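Local structure of enoyl-CoA hydratase (Geobacillus kaustophilus, 2PPY) at residues Val212-Leu217 with Asn239-Ser244; Glu118-Leu121 with Leu125-Met128; Ile105-Gly110 with Glu195-Tyr200. The protein probably catalyses the reversible hydration of 2-enoyl-CoA thioesters, a step of fatty acid beta-oxidation, as a member of the enoyl-CoA hydratase/isomerase family. One frame throughout, in Å; residues are numbered along the deposited sequence.

Interaction 1: residues Val212-Leu217 with Asn239-Ser244; sequences VSNIKL and NLLFRS
N214 meets L241 and L240 where helix 209-222 packs against helix 227-242, and the meeting shows how a buried polar side chain can serve apolar packing and hydrogen bonding at once. The apolar part comes first. N214 and L241 approach from opposite directions, and CD1 of L241 carries most of the contact. It lies 3.2 Å from ND2 of N214 and 3.7 Å from its CG, so this methyl rests against the amide group itself, and it also reaches CB of N214. CD2 of L241 adds a looser contact, 4.0 Å from the same CB of N214. The nearest CA atoms across the contact, those of N214 and L241, are 7.9 Å apart, and the side chains bridge the interval. From the preceding position, L240 crosses N214 at about a right angle and offers CB, which stands 3.8 Å from ND2 of N214.

The polar part lies with the amide. CG of N214 is anti to its own carbonyl carbon (chi1 -84°), which extends the amide toward the neighbouring helix. There ND2 donates to the backbone O of L237, one turn before L241 on the same helix as the leucines. That bond ties the amide to the partner helix and limits its rotation, while the leucine carbons pack against its nitrogen.

Other subunits close in around the pair: G143 of the second subunit packs on L241, and E236 of the third on L240. The chemistry therefore implies a mixed joint, in which dispersion contacts from two leucines flank an amide nitrogen whose polarity is met by a main-chain carbonyl, so that one asparagine can be buried between the helices with one of its N-H groups paired to a main-chain oxygen.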
ATOM      1  N   VAL A 212     -11.616  -5.460 -23.988  1.00 17.42           N
ATOM      2  CA  VAL A 212     -10.615  -4.407 -24.085  1.00 15.37           C
ATOM      3  C   VAL A 212     -10.789  -3.433 -22.929  1.00 19.62           C
ATOM      4  O   VAL A 212      -9.829  -3.073 -22.249  1.00 19.15           O
ATOM      5  CB  VAL A 212     -10.752  -3.624 -25.409  1.00 15.23           C
ATOM      6  CG1 VAL A 212      -9.955  -2.329 -25.335  1.00 17.52           C
ATOM      7  CG2 VAL A 212     -10.251  -4.480 -26.572  1.00 18.69           C
ATOM      8  N   SER A 213     -12.032  -3.019 -22.714  1.00 16.31           N
ATOM      9  CA  SER A 213     -12.356  -2.071 -21.663  1.00 21.57           C
ATOM     10  C   SER A 213     -12.025  -2.593 -20.262  1.00 22.63           C
ATOM     11  O   SER A 213     -11.360  -1.909 -19.479  1.00 24.71           O
ATOM     12  CB  SER A 213     -13.836  -1.694 -21.754  1.00 15.75           C
ATOM     13  OG  SER A 213     -14.162  -0.727 -20.775  1.00 35.13           O
ATOM     14  N   ASN A 214     -12.481  -3.801 -19.946  1.00 15.41           N
ATOM     15  CA  ASN A 214     -12.210  -4.380 -18.638  1.00 16.31           C
ATOM     16  C   ASN A 214     -10.711  -4.616 -18.429  1.00 17.11           C
ATOM     17  O   ASN A 214     -10.225  -4.551 -17.304  1.00 16.55           O
ATOM     18  CB  ASN A 214     -13.008  -5.680 -18.458  1.00 17.27           C
ATOM     19  CG  ASN A 214     -14.431  -5.427 -17.985  1.00 18.32           C
ATOM     20  OD1 ASN A 214     -14.949  -4.316 -18.109  1.00 18.09           O
ATOM     21  ND2 ASN A 214     -15.073  -6.460 -17.443  1.00 18.78           N
ATOM     22  N   ILE A 215      -9.978  -4.879 -19.508  1.00 22.44           N
ATOM     23  CA  ILE A 215      -8.531  -5.086 -19.407  1.00 20.05           C
ATOM     24  C   ILE A 215      -7.861  -3.776 -18.985  1.00 20.57           C
ATOM     25  O   ILE A 215      -6.993  -3.759 -18.105  1.00 17.03           O
ATOM     26  CB  ILE A 215      -7.917  -5.525 -20.760  1.00 17.37           C
ATOM     27  CG1 ILE A 215      -8.287  -6.978 -21.059  1.00 18.45           C
ATOM     28  CG2 ILE A 215      -6.401  -5.359 -20.726  1.00 15.72           C
ATOM     29  CD1 ILE A 215      -7.864  -7.439 -22.446  1.00 20.10           C
ATOM     30  N   LYS A 216      -8.270  -2.684 -19.629  1.00 15.14           N
ATOM     31  CA  LYS A 216      -7.736  -1.360 -19.341  1.00 15.50           C
ATOM     32  C   LYS A 216      -8.012  -0.983 -17.890  1.00 10.59           C
ATOM     33  O   LYS A 216      -7.161  -0.406 -17.226  1.00  9.40           O
ATOM     34  CB  LYS A 216      -8.338  -0.324 -20.307  1.00 16.50           C
ATOM     35  CG  LYS A 216      -8.113   1.145 -19.932  1.00 16.19           C
ATOM     36  CD  LYS A 216      -9.195   1.638 -18.969  1.00 17.21           C
ATOM     37  CE  LYS A 216      -8.895   3.026 -18.423  1.00 14.29           C
ATOM     38  NZ  LYS A 216      -8.916   4.087 -19.466  1.00 15.12           N
ATOM     39  N   LEU A 217      -9.203  -1.310 -17.397  1.00 12.64           N
ATOM     40  CA  LEU A 217      -9.549  -1.016 -16.012  1.00 13.08           C
ATOM     41  C   LEU A 217      -8.714  -1.875 -15.063  1.00 17.14           C
ATOM     42  O   LEU A 217      -8.219  -1.401 -14.040  1.00 15.63           O
ATOM     43  CB  LEU A 217     -11.035  -1.295 -15.759  1.00 12.07           C
ATOM     44  CG  LEU A 217     -12.058  -0.370 -16.427  1.00 14.78           C
ATOM     45  CD1 LEU A 217     -13.459  -0.886 -16.146  1.00 11.23           C
ATOM     46  CD2 LEU A 217     -11.886   1.053 -15.904  1.00 11.33           C
ATOM     47  N   ASN A 239     -15.037 -12.067 -14.306  1.00 21.61           N
ATOM     48  CA  ASN A 239     -16.353 -12.635 -14.044  1.00 25.13           C
ATOM     49  C   ASN A 239     -17.363 -11.944 -14.955  1.00 29.02           C
ATOM     50  O   ASN A 239     -18.193 -12.596 -15.582  1.00 27.33           O
ATOM     51  CB  ASN A 239     -16.745 -12.435 -12.577  1.00 19.92           C
ATOM     52  CG  ASN A 239     -16.157 -13.497 -11.662  1.00 21.77           C
ATOM     53  OD1 ASN A 239     -16.082 -13.311 -10.446  1.00 20.83           O
ATOM     54  ND2 ASN A 239     -15.749 -14.620 -12.239  1.00 16.59           N
ATOM     55  N   LEU A 240     -17.283 -10.620 -15.031  1.00 25.67           N
ATOM     56  CA  LEU A 240     -18.187  -9.856 -15.881  1.00 26.60           C
ATOM     57  C   LEU A 240     -18.045 -10.291 -17.337  1.00 27.75           C
ATOM     58  O   LEU A 240     -19.031 -10.360 -18.071  1.00 25.94           O
ATOM     59  CB  LEU A 240     -17.896  -8.358 -15.745  1.00 21.23           C
ATOM     60  CG  LEU A 240     -18.427  -7.742 -14.451  1.00 15.64           C
ATOM     61  CD1 LEU A 240     -17.690  -6.460 -14.124  1.00 18.04           C
ATOM     62  CD2 LEU A 240     -19.916  -7.489 -14.612  1.00 14.96           C
ATOM     63  N   LEU A 241     -16.815 -10.590 -17.748  1.00 25.29           N
ATOM     64  CA  LEU A 241     -16.551 -11.019 -19.117  1.00 25.28           C
ATOM     65  C   LEU A 241     -17.077 -12.427 -19.391  1.00 28.97           C
ATOM     66  O   LEU A 241     -17.533 -12.711 -20.497  1.00 33.14           O
ATOM     67  CB  LEU A 241     -15.049 -10.949 -19.411  1.00 22.59           C
ATOM     68  CG  LEU A 241     -14.511  -9.715 -20.151  1.00 23.33           C
ATOM     69  CD1 LEU A 241     -15.348  -8.477 -19.859  1.00 22.33           C
ATOM     70  CD2 LEU A 241     -13.064  -9.503 -19.759  1.00 14.22           C
ATOM     71  N   PHE A 242     -17.015 -13.306 -18.393  1.00 27.23           N
ATOM     72  CA  PHE A 242     -17.511 -14.668 -18.568  1.00 27.97           C
ATOM     73  C   PHE A 242     -19.018 -14.643 -18.721  1.00 28.34           C
ATOM     74  O   PHE A 242     -19.600 -15.557 -19.301  1.00 29.98           O
ATOM     75  CB  PHE A 242     -17.160 -15.566 -17.374  1.00 27.08           C
ATOM     76  CG  PHE A 242     -15.752 -16.093 -17.392  1.00 30.06           C
ATOM     77  CD1 PHE A 242     -15.140 -16.453 -18.589  1.00 32.65           C
ATOM     78  CD2 PHE A 242     -15.050 -16.267 -16.207  1.00 25.92           C
ATOM     79  CE1 PHE A 242     -13.850 -16.973 -18.603  1.00 27.72           C
ATOM     80  CE2 PHE A 242     -13.760 -16.788 -16.210  1.00 25.96           C
ATOM     81  CZ  PHE A 242     -13.161 -17.143 -17.412  1.00 26.84           C
ATOM     82  N   ARG A 243     -19.648 -13.598 -18.193  1.00 27.43           N
ATOM     83  CA  ARG A 243     -21.097 -13.469 -18.276  1.00 29.52           C
ATOM     84  C   ARG A 243     -21.576 -12.639 -19.466  1.00 31.06           C
ATOM     85  O   ARG A 243     -22.778 -12.445 -19.635  1.00 34.74           O
ATOM     86  CB  ARG A 243     -21.663 -12.856 -16.989  1.00 30.09           C
ATOM     87  CG  ARG A 243     -21.750 -13.802 -15.795  1.00 30.60           C
ATOM     88  CD  ARG A 243     -20.409 -13.971 -15.103  1.00 41.18           C
ATOM     89  NE  ARG A 243     -20.484 -14.842 -13.932  1.00 38.11           N
ATOM     90  CZ  ARG A 243     -21.332 -14.669 -12.926  1.00 33.66           C
ATOM     91  NH1 ARG A 243     -22.187 -13.656 -12.940  1.00 35.51           N
ATOM     92  NH2 ARG A 243     -21.331 -15.516 -11.907  1.00 38.30           N
ATOM     93  N   SER A 244     -20.653 -12.151 -20.289  1.00 29.46           N
ATOM     94  CA  SER A 244     -21.043 -11.335 -21.436  1.00 30.95           C
ATOM     95  C   SER A 244     -21.361 -12.186 -22.659  1.00 35.37           C
ATOM     96  O   SER A 244     -21.070 -13.383 -22.694  1.00 35.08           O
ATOM     97  CB  SER A 244     -19.940 -10.331 -21.794  1.00 28.76           C
ATOM     98  OG  SER A 244     -18.838 -10.965 -22.430  1.00 25.55           O
TER

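Interaction 2: residues Glu118-Leu121 with Leu125-Met128; sequences EMAL and LRFM
The chi1 of R126, -71°, sets CG anti to the carbonyl carbon, and a bend at chi3 (-69°) then folds the chain so that the guanidinium reaches the last turn of helix 115-121, at A120. NH1 of R126 donates to O of A120 at 3.0 Å, fairly straight, with an N-H...O angle of 157°. The oxygen sits at the guanidinium edge, close to its plane, and the donor is tilted modestly from the carbonyl plane. The methylenes pack closely on the same oxygen: CG and CD of R126 each pass 3.3 Å from O of A120, while CB of A120 lies 4.2 Å from CG of R126. NH1 also donates to O of C123, and NE to O of L183, so the buried group is held by three main-chain carbonyls. An alanine here would remove NH1 and NE and is likely to leave the carbonyls of A120, C123 and L183 without these partners. A106 of strand 103-108 touches both A120 and R126. The contact thus joins helix 115-121 to strand 125-129 of the central sheet across a short turn, with strand 103-108 beside it and L157 of helix 150-158 packing on the arginine.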
ATOM      1  N   GLU A 118       1.821  16.042 -19.149  1.00 15.82           N
ATOM      2  CA  GLU A 118       1.044  15.548 -18.020  1.00 10.92           C
ATOM      3  C   GLU A 118      -0.301  15.005 -18.490  1.00 14.73           C
ATOM      4  O   GLU A 118      -0.752  13.962 -18.023  1.00 14.84           O
ATOM      5  CB  GLU A 118       0.862  16.661 -16.988  1.00  8.17           C
ATOM      6  CG  GLU A 118       2.185  17.106 -16.401  1.00 10.94           C
ATOM      7  CD  GLU A 118       2.043  18.204 -15.381  1.00 21.07           C
ATOM      8  OE1 GLU A 118       1.692  19.341 -15.768  1.00 24.43           O
ATOM      9  OE2 GLU A 118       2.287  17.927 -14.189  1.00 16.76           O
HETATM   10  N   MSE A 119      -0.936  15.703 -19.424  1.00 14.33           N
HETATM   11  CA  MSE A 119      -2.215  15.246 -19.957  1.00 16.97           C
HETATM   12  C   MSE A 119      -2.002  13.926 -20.686  1.00 16.34           C
HETATM   13  O   MSE A 119      -2.810  13.005 -20.577  1.00 15.82           O
HETATM   14  CB  MSE A 119      -2.783  16.269 -20.943  1.00 17.62           C
HETATM   15  CG  MSE A 119      -4.123  15.871 -21.542  1.00 31.85           C
HETATM   16 SE   MSE A 119      -4.768  17.166 -22.835  1.00 50.78          SE
HETATM   17  CE  MSE A 119      -4.385  18.787 -21.856  1.00 39.27           C
ATOM     18  N   ALA A 120      -0.902  13.852 -21.434  1.00 14.41           N
ATOM     19  CA  ALA A 120      -0.554  12.662 -22.201  1.00 15.55           C
ATOM     20  C   ALA A 120      -0.204  11.482 -21.292  1.00 16.12           C
ATOM     21  O   ALA A 120      -0.498  10.332 -21.624  1.00 12.21           O
ATOM     22  CB  ALA A 120       0.614  12.971 -23.129  1.00 11.62           C
ATOM     23  N   LEU A 121       0.422  11.770 -20.152  1.00  8.11           N
ATOM     24  CA  LEU A 121       0.798  10.727 -19.198  1.00 12.02           C
ATOM     25  C   LEU A 121      -0.439  10.100 -18.564  1.00 17.32           C
ATOM     26  O   LEU A 121      -0.421   8.929 -18.179  1.00 12.96           O
ATOM     27  CB  LEU A 121       1.699  11.300 -18.094  1.00  9.31           C
ATOM     28  CG  LEU A 121       3.154  11.641 -18.445  1.00 12.90           C
ATOM     29  CD1 LEU A 121       3.811  12.415 -17.302  1.00  5.31           C
ATOM     30  CD2 LEU A 121       3.923  10.360 -18.725  1.00 13.33           C
ATOM     31  N   LEU A 125      -2.313   5.234 -23.472  1.00 14.31           N
ATOM     32  CA  LEU A 125      -1.226   5.021 -24.422  1.00 15.07           C
ATOM     33  C   LEU A 125      -0.787   6.338 -25.050  1.00 13.06           C
ATOM     34  O   LEU A 125      -1.552   7.294 -25.096  1.00 12.59           O
ATOM     35  CB  LEU A 125      -1.677   4.067 -25.535  1.00 12.49           C
ATOM     36  CG  LEU A 125      -2.144   2.657 -25.169  1.00 20.63           C
ATOM     37  CD1 LEU A 125      -2.910   2.045 -26.344  1.00 13.71           C
ATOM     38  CD2 LEU A 125      -0.949   1.800 -24.785  1.00 12.76           C
ATOM     39  N   ARG A 126       0.447   6.371 -25.545  1.00 13.41           N
ATOM     40  CA  ARG A 126       0.997   7.559 -26.187  1.00 18.11           C
ATOM     41  C   ARG A 126       1.718   7.190 -27.481  1.00 19.37           C
ATOM     42  O   ARG A 126       2.667   6.409 -27.456  1.00 19.99           O
ATOM     43  CB  ARG A 126       1.976   8.260 -25.238  1.00 15.35           C
ATOM     44  CG  ARG A 126       1.313   8.946 -24.041  1.00 17.66           C
ATOM     45  CD  ARG A 126       2.280   9.050 -22.870  1.00 11.28           C
ATOM     46  NE  ARG A 126       2.561   7.729 -22.314  1.00 15.26           N
ATOM     47  CZ  ARG A 126       1.687   7.015 -21.608  1.00 15.92           C
ATOM     48  NH1 ARG A 126       0.474   7.498 -21.362  1.00  8.76           N
ATOM     49  NH2 ARG A 126       2.015   5.809 -21.165  1.00 14.78           N
ATOM     50  N   PHE A 127       1.251   7.737 -28.606  1.00 19.48           N
ATOM     51  CA  PHE A 127       1.865   7.494 -29.919  1.00 16.69           C
ATOM     52  C   PHE A 127       2.412   8.834 -30.405  1.00 14.96           C
ATOM     53  O   PHE A 127       1.703   9.839 -30.386  1.00 15.99           O
ATOM     54  CB  PHE A 127       0.836   6.968 -30.936  1.00 12.51           C
ATOM     55  CG  PHE A 127       0.195   5.649 -30.555  1.00 13.52           C
ATOM     56  CD1 PHE A 127       0.780   4.805 -29.608  1.00 15.05           C
ATOM     57  CD2 PHE A 127      -0.994   5.244 -31.161  1.00 14.39           C
ATOM     58  CE1 PHE A 127       0.181   3.579 -29.266  1.00 13.53           C
ATOM     59  CE2 PHE A 127      -1.599   4.023 -30.830  1.00 14.55           C
ATOM     60  CZ  PHE A 127      -1.008   3.188 -29.881  1.00 15.87           C
HETATM   61  N   MSE A 128       3.664   8.857 -30.850  1.00 18.32           N
HETATM   62  CA  MSE A 128       4.274  10.109 -31.289  1.00 19.90           C
HETATM   63  C   MSE A 128       4.909  10.070 -32.680  1.00 20.27           C
HETATM   64  O   MSE A 128       5.431   9.041 -33.101  1.00 20.89           O
HETATM   65  CB  MSE A 128       5.316  10.529 -30.250  1.00 20.63           C
HETATM   66  CG  MSE A 128       5.965  11.879 -30.478  1.00 20.84           C
HETATM   67 SE   MSE A 128       6.884  12.441 -28.870  1.00 35.26          SE
HETATM   68  CE  MSE A 128       6.319  14.290 -28.809  1.00 25.02           C
TER

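Interaction 3: residues Ile105-Gly110 with Glu195-Tyr200; sequences IACLEG and ERTREY
T197 is the first residue of 195-200 to touch strand 103-108, and it does so with both branches. Its CG2, anti to the backbone N, passes CG2 of I105 at 4.1 Å, the two side chains sliding by each other in opposite directions. Its OG1 lies 3.6 Å from SG of C107, whose sulfur also packs against CB of T197 at 4.0 Å. That hydroxyl is hydrogen-bonded to O of T193, one turn earlier in the helix, so it is anchored to its own backbone while its carbon atoms face the strand. Three residues on, Y200 extends with CG anti to the backbone N (chi1 -177°) and sets CD1 of its ring 3.9 Å from CD1 of I105. The ring also meets F127 edge-to-face, and its OH is hydrogen-bonded to OD1 of D165 of the second subunit, so one side chain joins the sheet cover to the subunit interface. I105 and C107, two apart on the strand, thus present their side chains to one face of helix 193-205. The axes of strand 105-108 and helix 195-200 run nearly antiparallel, at 167°, and approach to 9.6 Å, the layered helix-on-sheet packing found in the crotonase fold.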
ATOM      1  N   ILE A 105      -5.964   7.275 -25.949  1.00 19.33           N
ATOM      2  CA  ILE A 105      -4.693   7.318 -26.662  1.00 18.87           C
ATOM      3  C   ILE A 105      -4.320   8.763 -26.968  1.00 21.97           C
ATOM      4  O   ILE A 105      -5.125   9.514 -27.519  1.00 23.33           O
ATOM      5  CB  ILE A 105      -4.772   6.559 -28.009  1.00 13.20           C
ATOM      6  CG1 ILE A 105      -5.296   5.142 -27.785  1.00 11.55           C
ATOM      7  CG2 ILE A 105      -3.388   6.507 -28.670  1.00  6.07           C
ATOM      8  CD1 ILE A 105      -5.519   4.380 -29.075  1.00 14.15           C
ATOM      9  N   ALA A 106      -3.103   9.147 -26.608  1.00 17.30           N
ATOM     10  CA  ALA A 106      -2.622  10.494 -26.876  1.00 17.64           C
ATOM     11  C   ALA A 106      -1.889  10.463 -28.212  1.00 23.73           C
ATOM     12  O   ALA A 106      -0.876   9.779 -28.349  1.00 20.73           O
ATOM     13  CB  ALA A 106      -1.677  10.938 -25.781  1.00 14.12           C
ATOM     14  N   CYS A 107      -2.409  11.188 -29.197  1.00 25.22           N
ATOM     15  CA  CYS A 107      -1.778  11.236 -30.512  1.00 23.87           C
ATOM     16  C   CYS A 107      -0.862  12.452 -30.529  1.00 23.86           C
ATOM     17  O   CYS A 107      -1.313  13.574 -30.753  1.00 23.96           O
ATOM     18  CB  CYS A 107      -2.836  11.361 -31.611  1.00 20.29           C
ATOM     19  SG  CYS A 107      -2.162  11.232 -33.293  1.00 23.39           S
ATOM     20  N   LEU A 108       0.427  12.226 -30.299  1.00 20.18           N
ATOM     21  CA  LEU A 108       1.389  13.317 -30.246  1.00 19.20           C
ATOM     22  C   LEU A 108       2.052  13.624 -31.591  1.00 22.03           C
ATOM     23  O   LEU A 108       2.869  12.847 -32.092  1.00 20.55           O
ATOM     24  CB  LEU A 108       2.444  12.996 -29.185  1.00 16.15           C
ATOM     25  CG  LEU A 108       1.858  12.589 -27.823  1.00 15.85           C
ATOM     26  CD1 LEU A 108       2.990  12.189 -26.877  1.00 16.93           C
ATOM     27  CD2 LEU A 108       1.041  13.742 -27.230  1.00 15.36           C
ATOM     28  N   GLU A 109       1.694  14.769 -32.167  1.00 20.65           N
ATOM     29  CA  GLU A 109       2.243  15.186 -33.453  1.00 23.62           C
ATOM     30  C   GLU A 109       3.120  16.424 -33.340  1.00 21.97           C
ATOM     31  O   GLU A 109       3.741  16.841 -34.316  1.00 26.28           O
ATOM     32  CB  GLU A 109       1.114  15.450 -34.448  1.00 22.70           C
ATOM     33  CG  GLU A 109       0.408  14.197 -34.929  1.00 26.57           C
ATOM     34  CD  GLU A 109      -0.794  14.508 -35.795  1.00 32.20           C
ATOM     35  OE1 GLU A 109      -1.812  14.983 -35.250  1.00 33.64           O
ATOM     36  OE2 GLU A 109      -0.718  14.286 -37.022  1.00 34.77           O
ATOM     37  N   GLY A 110       3.170  17.012 -32.150  1.00 25.21           N
ATOM     38  CA  GLY A 110       3.986  18.197 -31.945  1.00 24.97           C
ATOM     39  C   GLY A 110       4.588  18.226 -30.554  1.00 24.61           C
ATOM     40  O   GLY A 110       4.534  17.235 -29.830  1.00 25.59           O
ATOM     41  N   GLU A 195      -2.914   8.630 -39.091  1.00 34.42           N
ATOM     42  CA  GLU A 195      -3.364   7.469 -39.838  1.00 37.51           C
ATOM     43  C   GLU A 195      -3.159   6.182 -39.044  1.00 33.64           C
ATOM     44  O   GLU A 195      -4.100   5.425 -38.819  1.00 35.89           O
ATOM     45  CB  GLU A 195      -2.600   7.384 -41.160  1.00 49.72           C
ATOM     46  CG  GLU A 195      -3.110   6.326 -42.123  1.00 70.32           C
ATOM     47  CD  GLU A 195      -2.196   6.150 -43.323  1.00 83.52           C
ATOM     48  OE1 GLU A 195      -1.375   7.054 -43.587  1.00 89.84           O
ATOM     49  OE2 GLU A 195      -2.307   5.112 -44.010  1.00 93.48           O
ATOM     50  N   ARG A 196      -1.926   5.939 -38.616  1.00 27.49           N
ATOM     51  CA  ARG A 196      -1.619   4.726 -37.870  1.00 24.42           C
ATOM     52  C   ARG A 196      -2.258   4.691 -36.480  1.00 22.44           C
ATOM     53  O   ARG A 196      -2.590   3.620 -35.978  1.00 23.87           O
ATOM     54  CB  ARG A 196      -0.102   4.541 -37.797  1.00 26.32           C
ATOM     55  CG  ARG A 196       0.536   4.470 -39.189  1.00 31.33           C
ATOM     56  CD  ARG A 196       1.983   4.033 -39.145  1.00 38.25           C
ATOM     57  NE  ARG A 196       2.123   2.720 -38.527  1.00 47.84           N
ATOM     58  CZ  ARG A 196       3.281   2.091 -38.370  1.00 50.18           C
ATOM     59  NH1 ARG A 196       4.405   2.655 -38.794  1.00 51.22           N
ATOM     60  NH2 ARG A 196       3.318   0.904 -37.778  1.00 51.15           N
ATOM     61  N   THR A 197      -2.439   5.856 -35.862  1.00 16.57           N
ATOM     62  CA  THR A 197      -3.081   5.911 -34.551  1.00 18.84           C
ATOM     63  C   THR A 197      -4.538   5.485 -34.728  1.00 20.02           C
ATOM     64  O   THR A 197      -5.051   4.660 -33.966  1.00 18.67           O
ATOM     65  CB  THR A 197      -3.051   7.337 -33.950  1.00 17.73           C
ATOM     66  OG1 THR A 197      -1.695   7.722 -33.695  1.00 20.02           O
ATOM     67  CG2 THR A 197      -3.840   7.386 -32.641  1.00 15.78           C
ATOM     68  N   ARG A 198      -5.199   6.051 -35.739  1.00 23.84           N
ATOM     69  CA  ARG A 198      -6.597   5.724 -36.027  1.00 22.70           C
ATOM     70  C   ARG A 198      -6.750   4.257 -36.403  1.00 22.31           C
ATOM     71  O   ARG A 198      -7.752   3.624 -36.070  1.00 25.96           O
ATOM     72  CB  ARG A 198      -7.130   6.604 -37.163  1.00 22.76           C
ATOM     73  CG  ARG A 198      -7.551   7.991 -36.712  1.00 25.80           C
ATOM     74  CD  ARG A 198      -7.656   8.966 -37.869  1.00 24.41           C
ATOM     75  NE  ARG A 198      -8.103  10.277 -37.411  1.00 23.53           N
ATOM     76  CZ  ARG A 198      -7.857  11.419 -38.047  1.00 26.41           C
ATOM     77  NH1 ARG A 198      -7.160  11.415 -39.177  1.00 24.69           N
ATOM     78  NH2 ARG A 198      -8.302  12.566 -37.549  1.00 23.24           N
ATOM     79  N   GLU A 199      -5.751   3.724 -37.100  1.00 23.33           N
ATOM     80  CA  GLU A 199      -5.770   2.326 -37.512  1.00 29.44           C
ATOM     81  C   GLU A 199      -5.730   1.428 -36.277  1.00 26.54           C
ATOM     82  O   GLU A 199      -6.410   0.404 -36.224  1.00 26.51           O
ATOM     83  CB  GLU A 199      -4.571   2.034 -38.415  1.00 35.70           C
ATOM     84  CG  GLU A 199      -4.476   0.600 -38.896  1.00 55.20           C
ATOM     85  CD  GLU A 199      -3.331   0.396 -39.872  1.00 67.86           C
ATOM     86  OE1 GLU A 199      -3.337   1.056 -40.934  1.00 74.12           O
ATOM     87  OE2 GLU A 199      -2.427  -0.417 -39.578  1.00 71.59           O
ATOM     88  N   TYR A 200      -4.938   1.826 -35.285  1.00 28.07           N
ATOM     89  CA  TYR A 200      -4.814   1.070 -34.042  1.00 24.15           C
ATOM     90  C   TYR A 200      -6.142   1.114 -33.303  1.00 20.40           C
ATOM     91  O   TYR A 200      -6.636   0.088 -32.836  1.00 25.99           O
ATOM     92  CB  TYR A 200      -3.700   1.672 -33.180  1.00 21.18           C
ATOM     93  CG  TYR A 200      -3.415   0.946 -31.879  1.00 19.19           C
ATOM     94  CD1 TYR A 200      -4.236   1.114 -30.764  1.00 16.65           C
ATOM     95  CD2 TYR A 200      -2.289   0.128 -31.750  1.00 18.64           C
ATOM     96  CE1 TYR A 200      -3.940   0.491 -29.543  1.00 13.61           C
ATOM     97  CE2 TYR A 200      -1.985  -0.501 -30.536  1.00 17.62           C
ATOM     98  CZ  TYR A 200      -2.814  -0.310 -29.437  1.00 19.85           C
ATOM     99  OH  TYR A 200      -2.507  -0.900 -28.227  1.00 15.25           O
TER

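In the fold
Interactions 2 and 3 share the central sheet: strands 125-129 and 103-108 are parallel neighbours there, their contacts are centred 10 Å apart, and backbone pairs such as F127 O with L108 N join them directly. Helix 115-121 and helix 193-205 provide their respective helical partners. Along the chain, interaction 2 is nested within the loop that interaction 3 closes. Interaction 1 follows both, on helices 209-222 and 227-242, with its centre about 24 Å from that of interaction 2 and about 25 Å from that of interaction 3. The fold thus combines a sheet-centred core with a later helical portion, and all three contacts have residues that meet the second subunit of the six-chain assembly.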